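Local structure of protein DUF199/WhiA (Thermotoga maritima, 3HYJ) at residues H133-L138 with T167-I172. The protein probably takes part in cell division and chromosome segregation as a DNA-binding protein, of which this chain is the N-terminal, degenerate LAGLIDADG homing endonuclease domain. Residues are numbered along the deposited sequence; the frame is centred on the assembly and turned at random.
With NA (sodium ion), chain D.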
loop_
_atom_site.group_PDB
_atom_site.type_symbol
_atom_site.label_atom_id
_atom_site.label_comp_id
_atom_site.label_asym_id
_atom_site.label_seq_id
_atom_site.Cartn_x
_atom_site.Cartn_y
_atom_site.Cartn_z
ATOM N N HIS A 133 -7.291 -12.467 -8.235
ATOM C CA HIS A 133 -5.859 -12.354 -7.948
ATOM C C HIS A 133 -5.529 -10.987 -7.399
ATOM O O HIS A 133 -5.729 -9.983 -8.085
ATOM C CB HIS A 133 -5.067 -12.593 -9.237
ATOM C CG HIS A 133 -3.580 -12.625 -9.073
ATOM N ND1 HIS A 133 -2.774 -13.440 -9.842
ATOM C CD2 HIS A 133 -2.743 -11.924 -8.275
ATOM C CE1 HIS A 133 -1.508 -13.265 -9.498
ATOM N NE2 HIS A 133 -1.463 -12.347 -8.550
ATOM N N LEU A 134 -5.024 -10.952 -6.164
ATOM C CA LEU A 134 -4.560 -9.716 -5.535
ATOM C C LEU A 134 -3.207 -9.980 -4.911
ATOM O O LEU A 134 -3.045 -10.939 -4.145
ATOM C CB LEU A 134 -5.536 -9.237 -4.456
ATOM C CG LEU A 134 -5.201 -7.946 -3.691
ATOM C CD1 LEU A 134 -6.491 -7.214 -3.289
ATOM C CD2 LEU A 134 -4.305 -8.165 -2.467
ATOM N N GLU A 135 -2.225 -9.151 -5.231
ATOM C CA GLU A 135 -0.909 -9.352 -4.676
ATOM C C GLU A 135 -0.376 -8.031 -4.180
ATOM O O GLU A 135 -0.842 -6.968 -4.611
ATOM C CB GLU A 135 0.023 -9.973 -5.718
ATOM C CG GLU A 135 0.489 -9.031 -6.797
ATOM C CD GLU A 135 1.347 -9.719 -7.843
ATOM O OE1 GLU A 135 1.322 -10.982 -7.900
ATOM O OE2 GLU A 135 2.030 -8.982 -8.604
ATOM N N ILE A 136 0.572 -8.120 -3.246
ATOM C CA ILE A 136 1.291 -6.972 -2.750
ATOM C C ILE A 136 2.783 -7.251 -2.662
ATOM O O ILE A 136 3.215 -8.132 -1.921
ATOM C CB ILE A 136 0.844 -6.591 -1.368
ATOM C CG1 ILE A 136 -0.639 -6.269 -1.357
ATOM C CG2 ILE A 136 1.668 -5.393 -0.889
ATOM C CD1 ILE A 136 -1.147 -5.973 0.031
ATOM N N ASN A 137 3.567 -6.477 -3.402
ATOM C CA ASN A 137 5.010 -6.520 -3.283
ATOM C C ASN A 137 5.405 -6.245 -1.853
ATOM O O ASN A 137 5.082 -5.189 -1.332
ATOM C CB ASN A 137 5.629 -5.458 -4.181
ATOM C CG ASN A 137 7.137 -5.535 -4.201
ATOM O OD1 ASN A 137 7.715 -6.338 -4.948
ATOM N ND2 ASN A 137 7.793 -4.700 -3.378
ATOM N N LEU A 138 6.066 -7.193 -1.199
ATOM C CA LEU A 138 6.506 -6.988 0.190
ATOM C C LEU A 138 7.681 -7.889 0.454
ATOM O O LEU A 138 7.534 -9.093 0.487
ATOM C CB LEU A 138 5.376 -7.311 1.162
ATOM C CG LEU A 138 5.706 -7.219 2.655
ATOM C CD1 LEU A 138 6.256 -5.832 3.017
ATOM C CD2 LEU A 138 4.463 -7.537 3.473
ATOM N N THR A 167 12.176 -11.619 -5.740
ATOM C CA THR A 167 11.068 -10.780 -5.272
ATOM C C THR A 167 10.072 -11.640 -4.480
ATOM O O THR A 167 10.024 -12.872 -4.638
ATOM C CB THR A 167 10.318 -10.063 -6.439
ATOM O OG1 THR A 167 9.573 -11.022 -7.198
ATOM C CG2 THR A 167 11.281 -9.327 -7.353
ATOM N N ARG A 168 9.284 -10.993 -3.622
ATOM C CA ARG A 168 8.293 -11.694 -2.798
ATOM C C ARG A 168 7.020 -10.936 -2.761
ATOM O O ARG A 168 7.054 -9.743 -2.517
ATOM C CB ARG A 168 8.759 -11.834 -1.363
ATOM C CG ARG A 168 9.460 -13.117 -1.101
ATOM C CD ARG A 168 9.759 -13.295 0.354
ATOM N NE ARG A 168 11.118 -13.799 0.501
ATOM C CZ ARG A 168 12.192 -13.038 0.708
ATOM N NH1 ARG A 168 13.377 -13.615 0.819
ATOM N NH2 ARG A 168 12.096 -11.710 0.822
ATOM N N LYS A 169 5.898 -11.624 -2.972
ATOM C CA LYS A 169 4.597 -10.990 -2.903
ATOM C C LYS A 169 3.754 -11.735 -1.926
ATOM O O LYS A 169 3.793 -12.944 -1.865
ATOM C CB LYS A 169 3.834 -11.008 -4.236
ATOM C CG LYS A 169 4.654 -10.874 -5.518
ATOM C CD LYS A 169 4.815 -9.445 -5.963
ATOM C CE LYS A 169 5.372 -9.427 -7.391
ATOM N NZ LYS A 169 5.816 -8.059 -7.790
ATOM N N LEU A 170 2.973 -10.978 -1.180
ATOM C CA LEU A 170 1.843 -11.467 -0.422
ATOM C C LEU A 170 0.708 -11.639 -1.416
ATOM O O LEU A 170 0.480 -10.768 -2.242
ATOM C CB LEU A 170 1.470 -10.398 0.604
ATOM C CG LEU A 170 0.467 -10.704 1.704
ATOM C CD1 LEU A 170 1.164 -11.536 2.801
ATOM C CD2 LEU A 170 -0.077 -9.366 2.225
ATOM N N TYR A 171 -0.018 -12.743 -1.316
ATOM C CA TYR A 171 -0.910 -13.188 -2.379
ATOM C C TYR A 171 -2.269 -13.627 -1.836
ATOM O O TYR A 171 -2.327 -14.379 -0.870
ATOM C CB TYR A 171 -0.230 -14.358 -3.092
ATOM C CG TYR A 171 -1.044 -15.087 -4.148
ATOM C CD1 TYR A 171 -1.648 -14.398 -5.193
ATOM C CD2 TYR A 171 -1.165 -16.468 -4.123
ATOM C CE1 TYR A 171 -2.382 -15.060 -6.163
ATOM C CE2 TYR A 171 -1.882 -17.138 -5.098
ATOM C CZ TYR A 171 -2.491 -16.425 -6.118
ATOM O OH TYR A 171 -3.211 -17.073 -7.094
ATOM N N ILE A 172 -3.351 -13.154 -2.469
ATOM C CA ILE A 172 -4.718 -13.566 -2.137
ATOM C C ILE A 172 -5.456 -13.985 -3.398
ATOM O O ILE A 172 -5.443 -13.269 -4.390
ATOM C CB ILE A 172 -5.515 -12.450 -1.445
ATOM C CG1 ILE A 172 -4.800 -11.991 -0.165
ATOM C CG2 ILE A 172 -6.928 -12.939 -1.125
ATOM C CD1 ILE A 172 -5.601 -11.041 0.701
HETATM NA NA NA D . -3.191 -14.459 -11.726
HETATM O O HOH W 1 9.555 -8.107 -3.353
#
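Tyr171 carries CG anti to the backbone N (chi1 174°), as does His133, and this brings their rings together in a T-shaped stack. The edge of Tyr171 points at the face of His133. Tyr171 CE1 lies over the centre of the imidazole, 3.7 Å from His133 NE2, and the ring planes meet at 67°. Both ring nitrogens of His133 are engaged as well. His133 ND1 binds the sodium ion at 2.2 Å. His133 NE2 donates to Glu135 OE1 at 3.2 Å, which lies close to the ring plane but is met from above the carboxylate plane. Stack, metal and carboxylate together fix the turn of the ring.

Lys169 bends at chi2 (-91°), and its chain crosses the Glu135 carboxylate. CE of Lys169 lies 3.6 Å from Glu135 OE2, while Lys169 NZ forms a long salt bridge with Glu135 OE2, at 4.0 Å. One water links Asn137 OD1 to Arg168 N, donating to the first and accepting from the second. Asn137 ND2 is hydrogen-bonded to Ala38 O.

The two strands are antiparallel. Leu134 with Ile172 and Ile136 with Leu170 are hydrogen-bonded pairs. Glu135 with Tyr171 and Asn137 with Lys169 are non-hydrogen-bonded pairs. Beyond the last pair, Leu138 N reaches Arg168 O at 3.0 Å. On the apolar face Ile136 CD1 lies beside Leu170 CD2, 4.2 Å away.

His131 also binds the sodium. Strands 134-137 and 167-172 are the central pair of the antiparallel sheet in the second LAGLIDADG-like unit, between strands 123-125 and 160-164. The face with Leu134, Ile136, Leu170 and Ile172 packs on helices 108-122, 141-155 and 175-184.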